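Local atomic coordinates of aluminum resistance protein (Clostridium novyi, PDB entry 3I16), a protein that probably cleaves carbon-sulfur bonds as a pyridoxal-5'-phosphate-dependent lyase of the methionine gamma-lyase family, with a proposed role in aluminum resistance. Residues B[2-5]-B[6-9]; B[23-26]-B[27-31]; B[90-94]-B[95-99]; B[284-287]-B[288-292]. One frame throughout, in Å; residues are numbered along the deposited sequence.

Contact 1. Residues B[2-5]-B[6-9]; sequences MLES and TKQF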
# COMPACT_ATOMS: atom_id res chain seq x y z
N MSE B 2 -34.61 -0.44 22.23
CA MSE B 2 -34.24 -1.51 21.32
C MSE B 2 -35.45 -1.95 20.49
O MSE B 2 -36.52 -2.20 21.03
CB MSE B 2 -33.66 -2.69 22.09
CG MSE B 2 -33.20 -3.80 21.18
SE MSE B 2 -32.43 -5.25 22.13
CE MSE B 2 -30.74 -4.46 22.65
N LEU B 3 -35.26 -2.01 19.17
CA LEU B 3 -36.31 -2.47 18.27
C LEU B 3 -36.60 -3.94 18.51
O LEU B 3 -35.72 -4.70 18.92
CB LEU B 3 -35.88 -2.26 16.82
CG LEU B 3 -35.76 -0.80 16.39
CD1 LEU B 3 -35.27 -0.70 14.95
CD2 LEU B 3 -37.12 -0.08 16.57
N GLU B 4 -37.86 -4.33 18.28
CA GLU B 4 -38.27 -5.72 18.41
C GLU B 4 -37.51 -6.61 17.42
O GLU B 4 -37.17 -7.75 17.72
CB GLU B 4 -39.79 -5.83 18.21
CG GLU B 4 -40.37 -7.22 18.42
CD GLU B 4 -40.11 -7.79 19.83
OE1 GLU B 4 -40.10 -7.01 20.83
OE2 GLU B 4 -39.94 -9.03 19.90
N SER B 5 -37.27 -6.09 16.21
CA SER B 5 -36.50 -6.81 15.20
C SER B 5 -35.08 -7.10 15.71
O SER B 5 -34.54 -8.18 15.47
CB SER B 5 -36.45 -5.96 13.93
OG SER B 5 -35.94 -4.66 14.22
N THR B 6 -34.51 -6.14 16.45
CA THR B 6 -33.20 -6.28 17.04
C THR B 6 -33.25 -7.35 18.11
O THR B 6 -32.36 -8.20 18.16
CB THR B 6 -32.69 -4.97 17.65
OG1 THR B 6 -32.72 -3.94 16.65
CG2 THR B 6 -31.24 -5.12 18.19
N LYS B 7 -34.28 -7.35 18.94
CA LYS B 7 -34.41 -8.41 19.97
C LYS B 7 -34.50 -9.78 19.33
O LYS B 7 -33.87 -10.73 19.81
CB LYS B 7 -35.64 -8.19 20.86
CG LYS B 7 -35.62 -6.90 21.66
CD LYS B 7 -36.92 -6.68 22.44
CE LYS B 7 -37.00 -5.27 23.05
NZ LYS B 7 -38.13 -5.18 24.01
N GLN B 8 -35.28 -9.90 18.25
CA GLN B 8 -35.42 -11.20 17.59
C GLN B 8 -34.10 -11.64 16.93
O GLN B 8 -33.75 -12.82 16.94
CB GLN B 8 -36.56 -11.19 16.57
CG GLN B 8 -37.94 -10.97 17.18
CD GLN B 8 -38.36 -12.11 18.11
OE1 GLN B 8 -38.12 -13.28 17.82
NE2 GLN B 8 -39.01 -11.76 19.21
N PHE B 9 -33.35 -10.67 16.41
CA PHE B 9 -32.06 -10.93 15.77
C PHE B 9 -31.10 -11.43 16.85
O PHE B 9 -30.38 -12.42 16.67
CB PHE B 9 -31.53 -9.65 15.15
CG PHE B 9 -30.57 -9.84 14.01
CD1 PHE B 9 -29.68 -10.91 13.95
CD2 PHE B 9 -30.51 -8.88 13.01
CE1 PHE B 9 -28.80 -11.04 12.89
CE2 PHE B 9 -29.61 -9.00 11.97
CZ PHE B 9 -28.76 -10.08 11.91
O HOH W 1 -32.63 -1.59 18.07
O HOH W 2 -40.17 -7.68 23.64
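E4 and Q8, one helical turn apart, are joined through their side chains: Q8 NE2 donates to E4 OE2 at 3.0 Å, a nearly straight bond (167°) that meets the oxygen almost along its C-O axis and lies in the amide plane. The carboxylate and amide planes are turned 36° against each other. The other carboxylate oxygen, E4 OE1, lies 3.6 Å from K7 CD and 4.2 Å from K7 NZ, too far for a salt bridge; a water spans the gap, donating to OE1 and accepting from NZ. On the side of the buried T6, selenomethionine M2 folds back over the helix start. With CG anti to the backbone N (chi1 -177°), its CG reaches T6 CB at 3.8 Å and its SE touches K7 CG at 3.6 Å. A second water accepts from both L3 N and T6 OG1. Behind these side chains, K7 N donates to L3 O at 3.0 Å, and Q8 N to E4 O. M2 and T6 also pack on E42 and F43 of the second subunit. This is the start of the N-terminal helix 4-11, with L3 as N-cap residue and an i to i+4 Glu-Gln pair on its outer side.

Contact 2. Residues B[23-26]-B[27-31]; sequences YETA and MNDIQ
Y23 and M27 lie side by side and point the same way from helix 17-54. M27 CG comes within 3.2 Å of Y23 CE1 and 3.4 Å of Y23 CZ, approaching the ring obliquely. Selenium follows at 4.9 Å from the ring centroid and 55° off its normal, an oblique Met-aromatic contact. M27 is bent at chi2 and chi3 (-72° and -77°), which curls the chain alongside the ring and brings its CE to 3.7 Å from Y23 OH. This tight side continues into the protein: Y23 packs on I314 and L419, M27 on F411, and I30 on L310. The looser side is that of E24 and N28, where a water donates to both E24 O and N28 OD1, linking a backbone carbonyl to the side chain four residues on. T25 and D29 are placed apart from it, against helix 287-318: T25 packs on L317 while its OG1 bonds to K21 O, and D29 OD2 forms a salt bridge with R313. Apolar packing and the D29-R313 salt bridge thus both join helix 17-54 to helix 287-318, whereas the more open flank is bridged by water.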
# COMPACT_ATOMS: atom_id res chain seq x y z
N TYR B 23 -29.34 -6.06 30.63
CA TYR B 23 -28.87 -4.98 29.76
C TYR B 23 -29.74 -3.72 29.86
O TYR B 23 -29.23 -2.58 30.01
CB TYR B 23 -28.76 -5.45 28.29
CG TYR B 23 -28.74 -4.30 27.32
CD1 TYR B 23 -27.62 -3.51 27.18
CD2 TYR B 23 -29.89 -3.96 26.56
CE1 TYR B 23 -27.60 -2.44 26.34
CE2 TYR B 23 -29.88 -2.86 25.73
CZ TYR B 23 -28.72 -2.12 25.61
OH TYR B 23 -28.65 -1.02 24.80
N GLU B 24 -31.06 -3.93 29.82
CA GLU B 24 -32.02 -2.83 29.91
C GLU B 24 -31.82 -2.06 31.23
O GLU B 24 -31.76 -0.83 31.26
CB GLU B 24 -33.45 -3.38 29.75
CG GLU B 24 -33.77 -3.94 28.32
CD GLU B 24 -35.00 -4.85 28.26
OE1 GLU B 24 -35.61 -5.12 29.32
OE2 GLU B 24 -35.37 -5.33 27.16
N THR B 25 -31.68 -2.80 32.33
CA THR B 25 -31.48 -2.22 33.66
C THR B 25 -30.17 -1.45 33.72
O THR B 25 -30.14 -0.31 34.19
CB THR B 25 -31.47 -3.33 34.72
OG1 THR B 25 -32.66 -4.12 34.57
CG2 THR B 25 -31.39 -2.77 36.14
N ALA B 26 -29.10 -2.07 33.23
CA ALA B 26 -27.78 -1.45 33.18
C ALA B 26 -27.78 -0.15 32.40
O ALA B 26 -27.18 0.83 32.84
CB ALA B 26 -26.72 -2.42 32.58
N MSE B 27 -28.42 -0.14 31.24
CA MSE B 27 -28.47 1.07 30.40
C MSE B 27 -29.18 2.19 31.12
O MSE B 27 -28.73 3.33 31.08
CB MSE B 27 -29.20 0.83 29.09
CG MSE B 27 -28.42 0.10 28.12
SE MSE B 27 -27.01 1.26 27.41
CE MSE B 27 -27.98 2.35 26.23
N ASN B 28 -30.30 1.87 31.75
CA ASN B 28 -31.03 2.86 32.52
C ASN B 28 -30.10 3.44 33.62
O ASN B 28 -29.99 4.67 33.75
CB ASN B 28 -32.29 2.25 33.17
CG ASN B 28 -33.40 1.85 32.16
OD1 ASN B 28 -33.45 2.35 31.05
ND2 ASN B 28 -34.30 0.95 32.59
N ASP B 29 -29.42 2.57 34.37
CA ASP B 29 -28.52 2.98 35.46
C ASP B 29 -27.29 3.83 35.06
O ASP B 29 -26.87 4.70 35.81
CB ASP B 29 -27.99 1.77 36.22
CG ASP B 29 -29.05 1.03 37.00
OD1 ASP B 29 -30.19 1.53 37.16
OD2 ASP B 29 -28.72 -0.07 37.48
N ILE B 30 -26.71 3.58 33.89
CA ILE B 30 -25.49 4.28 33.48
C ILE B 30 -25.67 5.51 32.58
O ILE B 30 -24.69 6.19 32.28
CB ILE B 30 -24.49 3.27 32.79
CG1 ILE B 30 -24.98 2.88 31.39
CG2 ILE B 30 -24.28 2.04 33.71
CD1 ILE B 30 -24.25 1.68 30.77
N GLN B 31 -26.90 5.81 32.15
CA GLN B 31 -27.10 6.93 31.20
C GLN B 31 -26.47 8.24 31.58
O GLN B 31 -25.84 8.87 30.74
CB GLN B 31 -28.58 7.18 30.83
CG GLN B 31 -29.14 6.19 29.81
CD GLN B 31 -28.13 5.76 28.74
OE1 GLN B 31 -27.85 6.49 27.77
NE2 GLN B 31 -27.57 4.54 28.90
O HOH W 3 -32.86 0.61 28.83

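Contact 3. Residues B[90-94]-B[95-99]; sequences SALVR and PHFVN. With PLP (pyridoxal-5'-phosphate), chain J.
L92 sets its CD2 against the rim of the F97 ring, 4.0 Å from F97 CZ and near the ring plane, the two side chains crossing at about a right angle. The other methyl of the same leucine, CD1, sits 3.6 Å above the centre of the R94 guanidinium, so one side chain covers an aromatic edge and a cationic face. R94 also reaches F97 through its aliphatic base, R94 CB lying 4.0 Å from F97 CD2; on another flank R94 CB is 4.1 Å from H96 ND1. The arginine is bent at chi2 (-67°), which turns its head back along the strand, where NH1 donates to V93 O at 2.9 Å. That bond is nearly straight at nitrogen and in the guanidinium plane, but it reaches the oxygen from above the carbonyl plane. NH1 is further paired in a salt bridge with D79, which probably offsets the charge of the buried arginine, and NH2 donates to G278 O. R94 to F97 forms a type I beta turn that carries the chain out of the strand, and F97 meets the H102 ring edge-to-face. At the end of the loop N99 is the N-cap of helix 100-111: its OD1 accepts from H102 N, and its CG stands 3.2 Å from O3P of the cofactor. G100 N and T101 OG1 hydrogen-bond the cofactor just beyond. A strand and turn leading into a helix N-terminus beside the phosphate is characteristic of the cofactor site of fold-type I pyridoxal-phosphate enzymes.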
# COMPACT_ATOMS: atom_id res chain seq x y z
N SER B 90 7.95 18.55 21.49
CA SER B 90 8.17 17.63 20.39
C SER B 90 7.36 16.34 20.52
O SER B 90 6.76 16.07 21.56
CB SER B 90 9.65 17.23 20.34
OG SER B 90 10.52 18.34 20.27
N ALA B 91 7.39 15.54 19.47
CA ALA B 91 6.74 14.24 19.45
C ALA B 91 7.45 13.35 18.44
O ALA B 91 8.12 13.86 17.54
CB ALA B 91 5.26 14.38 19.12
N LEU B 92 7.32 12.04 18.61
CA LEU B 92 7.92 11.07 17.71
C LEU B 92 6.84 10.03 17.45
O LEU B 92 6.53 9.22 18.33
CB LEU B 92 9.15 10.44 18.35
CG LEU B 92 9.94 9.38 17.56
CD1 LEU B 92 10.45 9.98 16.25
CD2 LEU B 92 11.09 8.82 18.40
N VAL B 93 6.28 10.06 16.24
CA VAL B 93 5.18 9.20 15.83
C VAL B 93 5.69 8.42 14.65
O VAL B 93 6.03 8.98 13.59
CB VAL B 93 3.93 10.02 15.46
CG1 VAL B 93 2.73 9.10 15.18
CG2 VAL B 93 3.61 11.03 16.60
N ARG B 94 5.80 7.11 14.83
CA ARG B 94 6.40 6.24 13.84
C ARG B 94 5.75 4.88 13.68
O ARG B 94 5.41 4.22 14.67
CB ARG B 94 7.85 6.04 14.21
CG ARG B 94 8.77 7.29 14.09
CD ARG B 94 8.94 7.73 12.64
NE ARG B 94 9.91 8.82 12.48
CZ ARG B 94 9.66 10.11 12.71
NH1 ARG B 94 8.49 10.52 13.14
NH2 ARG B 94 10.63 11.00 12.50
N PRO B 95 5.58 4.43 12.42
CA PRO B 95 5.07 3.07 12.17
C PRO B 95 6.08 1.98 12.56
O PRO B 95 5.71 0.80 12.79
CB PRO B 95 4.83 3.06 10.66
CG PRO B 95 5.69 4.13 10.10
CD PRO B 95 5.78 5.18 11.17
N HIS B 96 7.34 2.42 12.70
CA HIS B 96 8.48 1.58 13.00
C HIS B 96 8.45 0.96 14.43
O HIS B 96 9.16 -0.02 14.65
CB HIS B 96 9.79 2.38 12.79
CG HIS B 96 9.94 2.96 11.41
ND1 HIS B 96 9.15 4.00 10.95
CD2 HIS B 96 10.78 2.66 10.40
CE1 HIS B 96 9.48 4.29 9.71
NE2 HIS B 96 10.48 3.49 9.34
N PHE B 97 7.70 1.53 15.38
CA PHE B 97 7.58 0.94 16.73
C PHE B 97 6.67 -0.27 16.57
O PHE B 97 5.57 -0.15 16.04
CB PHE B 97 6.97 1.84 17.80
CG PHE B 97 7.82 3.02 18.19
CD1 PHE B 97 8.95 2.85 18.98
CD2 PHE B 97 7.44 4.31 17.84
CE1 PHE B 97 9.71 3.93 19.36
CE2 PHE B 97 8.22 5.41 18.20
CZ PHE B 97 9.34 5.23 18.98
N VAL B 98 7.12 -1.43 17.03
CA VAL B 98 6.40 -2.67 16.78
C VAL B 98 5.18 -2.88 17.68
O VAL B 98 4.28 -3.65 17.35
CB VAL B 98 7.37 -3.92 16.77
CG1 VAL B 98 8.44 -3.75 15.66
CG2 VAL B 98 8.02 -4.18 18.13
N ASN B 99 5.18 -2.18 18.81
CA ASN B 99 4.12 -2.23 19.80
C ASN B 99 4.41 -1.17 20.84
O ASN B 99 5.39 -0.43 20.70
CB ASN B 99 4.01 -3.64 20.44
CG ASN B 99 5.29 -4.11 21.07
OD1 ASN B 99 6.14 -3.33 21.53
ND2 ASN B 99 5.46 -5.43 21.09
N1 PLP J . 1.75 -0.38 29.27
C2 PLP J . 0.47 -0.66 29.63
C2A PLP J . -0.04 -0.26 30.98
C3 PLP J . -0.35 -1.30 28.70
O3 PLP J . -1.66 -1.57 29.05
C4 PLP J . 0.14 -1.66 27.44
C5 PLP J . 1.46 -1.38 27.10
C6 PLP J . 2.24 -0.72 28.03
C5A PLP J . 2.06 -1.70 25.75
O4P PLP J . 1.73 -2.98 25.31
P PLP J . 2.02 -3.57 23.81
O1P PLP J . 1.56 -2.67 22.68
O2P PLP J . 1.16 -4.81 23.79
O3P PLP J . 3.51 -3.84 23.67

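Contact 4. Residues B[284-287]-B[288-292]; sequences FGVV and RSMYQ. With EDO (1,2-ethanediol), chain M.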
# COMPACT_ATOMS: atom_id res chain seq x y z
N PHE B 284 5.91 3.97 4.58
CA PHE B 284 5.18 2.84 3.99
C PHE B 284 3.75 3.10 3.47
O PHE B 284 2.95 2.17 3.41
CB PHE B 284 5.04 1.74 5.06
CG PHE B 284 6.29 1.47 5.81
CD1 PHE B 284 7.33 0.78 5.21
CD2 PHE B 284 6.43 1.87 7.13
CE1 PHE B 284 8.51 0.54 5.91
CE2 PHE B 284 7.60 1.62 7.84
CZ PHE B 284 8.64 0.94 7.23
N GLY B 285 3.44 4.34 3.12
CA GLY B 285 2.11 4.70 2.66
C GLY B 285 1.01 4.68 3.70
O GLY B 285 -0.17 4.72 3.33
N VAL B 286 1.34 4.65 4.99
CA VAL B 286 0.29 4.57 6.01
C VAL B 286 0.07 5.85 6.82
O VAL B 286 -0.73 5.88 7.75
CB VAL B 286 0.56 3.39 6.97
CG1 VAL B 286 0.58 2.07 6.18
CG2 VAL B 286 1.83 3.61 7.78
N VAL B 287 0.73 6.94 6.43
CA VAL B 287 0.63 8.19 7.16
C VAL B 287 -0.79 8.75 7.14
O VAL B 287 -1.28 9.25 8.17
CB VAL B 287 1.66 9.24 6.67
CG1 VAL B 287 1.22 9.87 5.38
CG2 VAL B 287 1.86 10.30 7.74
N ARG B 288 -1.49 8.63 6.02
CA ARG B 288 -2.86 9.16 6.00
C ARG B 288 -3.74 8.49 7.08
O ARG B 288 -4.53 9.16 7.72
CB ARG B 288 -3.53 9.05 4.64
CG ARG B 288 -4.86 9.76 4.60
CD ARG B 288 -5.56 9.67 3.26
NE ARG B 288 -6.06 8.32 3.02
CZ ARG B 288 -5.71 7.50 2.02
NH1 ARG B 288 -4.88 7.87 1.05
NH2 ARG B 288 -6.26 6.29 1.98
N SER B 289 -3.60 7.19 7.27
CA SER B 289 -4.41 6.47 8.25
C SER B 289 -4.03 6.88 9.67
O SER B 289 -4.86 6.78 10.60
CB SER B 289 -4.27 4.95 8.07
OG SER B 289 -2.97 4.52 8.42
N MSE B 290 -2.79 7.32 9.86
CA MSE B 290 -2.37 7.79 11.19
C MSE B 290 -2.97 9.14 11.51
O MSE B 290 -3.42 9.36 12.65
CB MSE B 290 -0.86 7.82 11.33
CG MSE B 290 -0.29 6.46 11.61
SE MSE B 290 1.61 6.58 11.76
CE MSE B 290 2.09 6.35 9.88
N TYR B 291 -3.01 10.03 10.53
CA TYR B 291 -3.67 11.34 10.70
C TYR B 291 -5.17 11.12 10.94
O TYR B 291 -5.78 11.65 11.90
CB TYR B 291 -3.54 12.22 9.45
CG TYR B 291 -2.24 12.98 9.25
CD1 TYR B 291 -1.98 14.14 9.97
CD2 TYR B 291 -1.31 12.59 8.28
CE1 TYR B 291 -0.82 14.86 9.77
CE2 TYR B 291 -0.12 13.31 8.09
CZ TYR B 291 0.11 14.46 8.84
OH TYR B 291 1.25 15.22 8.67
N GLN B 292 -5.78 10.33 10.05
CA GLN B 292 -7.22 10.10 10.15
C GLN B 292 -7.62 9.44 11.48
O GLN B 292 -8.64 9.79 12.07
CB GLN B 292 -7.75 9.32 8.95
CG GLN B 292 -9.26 9.46 8.84
CD GLN B 292 -9.86 8.84 7.62
OE1 GLN B 292 -9.17 8.23 6.80
NE2 GLN B 292 -11.18 9.00 7.47
C1 EDO M . -8.39 5.04 5.32
O1 EDO M . -8.35 5.18 3.89
C2 EDO M . -7.25 5.77 6.01
O2 EDO M . -7.22 7.15 5.60
O HOH W 4 -2.83 5.45 4.90
O HOH W 5 -0.83 7.67 3.39
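The backbone passes from a loop, with G285 at positive phi (70°), through the N-cap residue V286 into helix 287-318. In this helix N-terminus V286 O is gripped by the first turn: S289 OG donates at 2.7 Å, tilted slightly from the carbonyl plane, and M290 N donates in that plane at 3.3 Å. S289 OG can reach back because it sits between its own backbone N and carbonyl carbon (chi1 69°). Y291 N then bonds V287 O nearly along the C=O axis. Two waters bridge the loop to the helix start, both donating to G285 O, one of them weakly; they accept from S289 N and R288 N. On the apolar side V286 CG2 lies near CE of selenomethionine M290 in the conformer given, while V287 CG2 lies alongside the Y291 ring, 3.6 Å from CE2. M290 and Y291 go on to pack against L78 of helix 73-86, and the F284 ring stacks on F284 of the third subunit. Opposite chemistry prevails around R288 and Q292, which hold a 1,2-ethanediol, probably from the crystallisation liquor, next to the second subunit. R288 NE donates to its O2, R288 NH2 donates to O1 at 3.0 Å in the guanidinium plane, and O2 in turn donates to Q292 OE1, at a notably short 2.5 Å that should be read with care.

Contact 3 is the buried one, contacts 2 and 4 are partly buried, and contact 1 lies at the surface. Contacts 1 and 2 lie on successive helices, 4-11 and 17-54, which touch through M2 CE and Y23 CE2 (3.6 Å); contacts 3 and 4 meet where F284 covers P95 and H96, their centres about 12 Å apart. Some 38 Å separates contact 4 from either helical contact, measured between centres, and contacts 1, 2 and 4 all reach the second subunit. Water bridges accompany contacts 1, 2 and 4, whereas contact 3 relies on packed rings and a buried arginine bonded to V93 O, D79 and G278 O, and it alone includes a residue of the cofactor pocket.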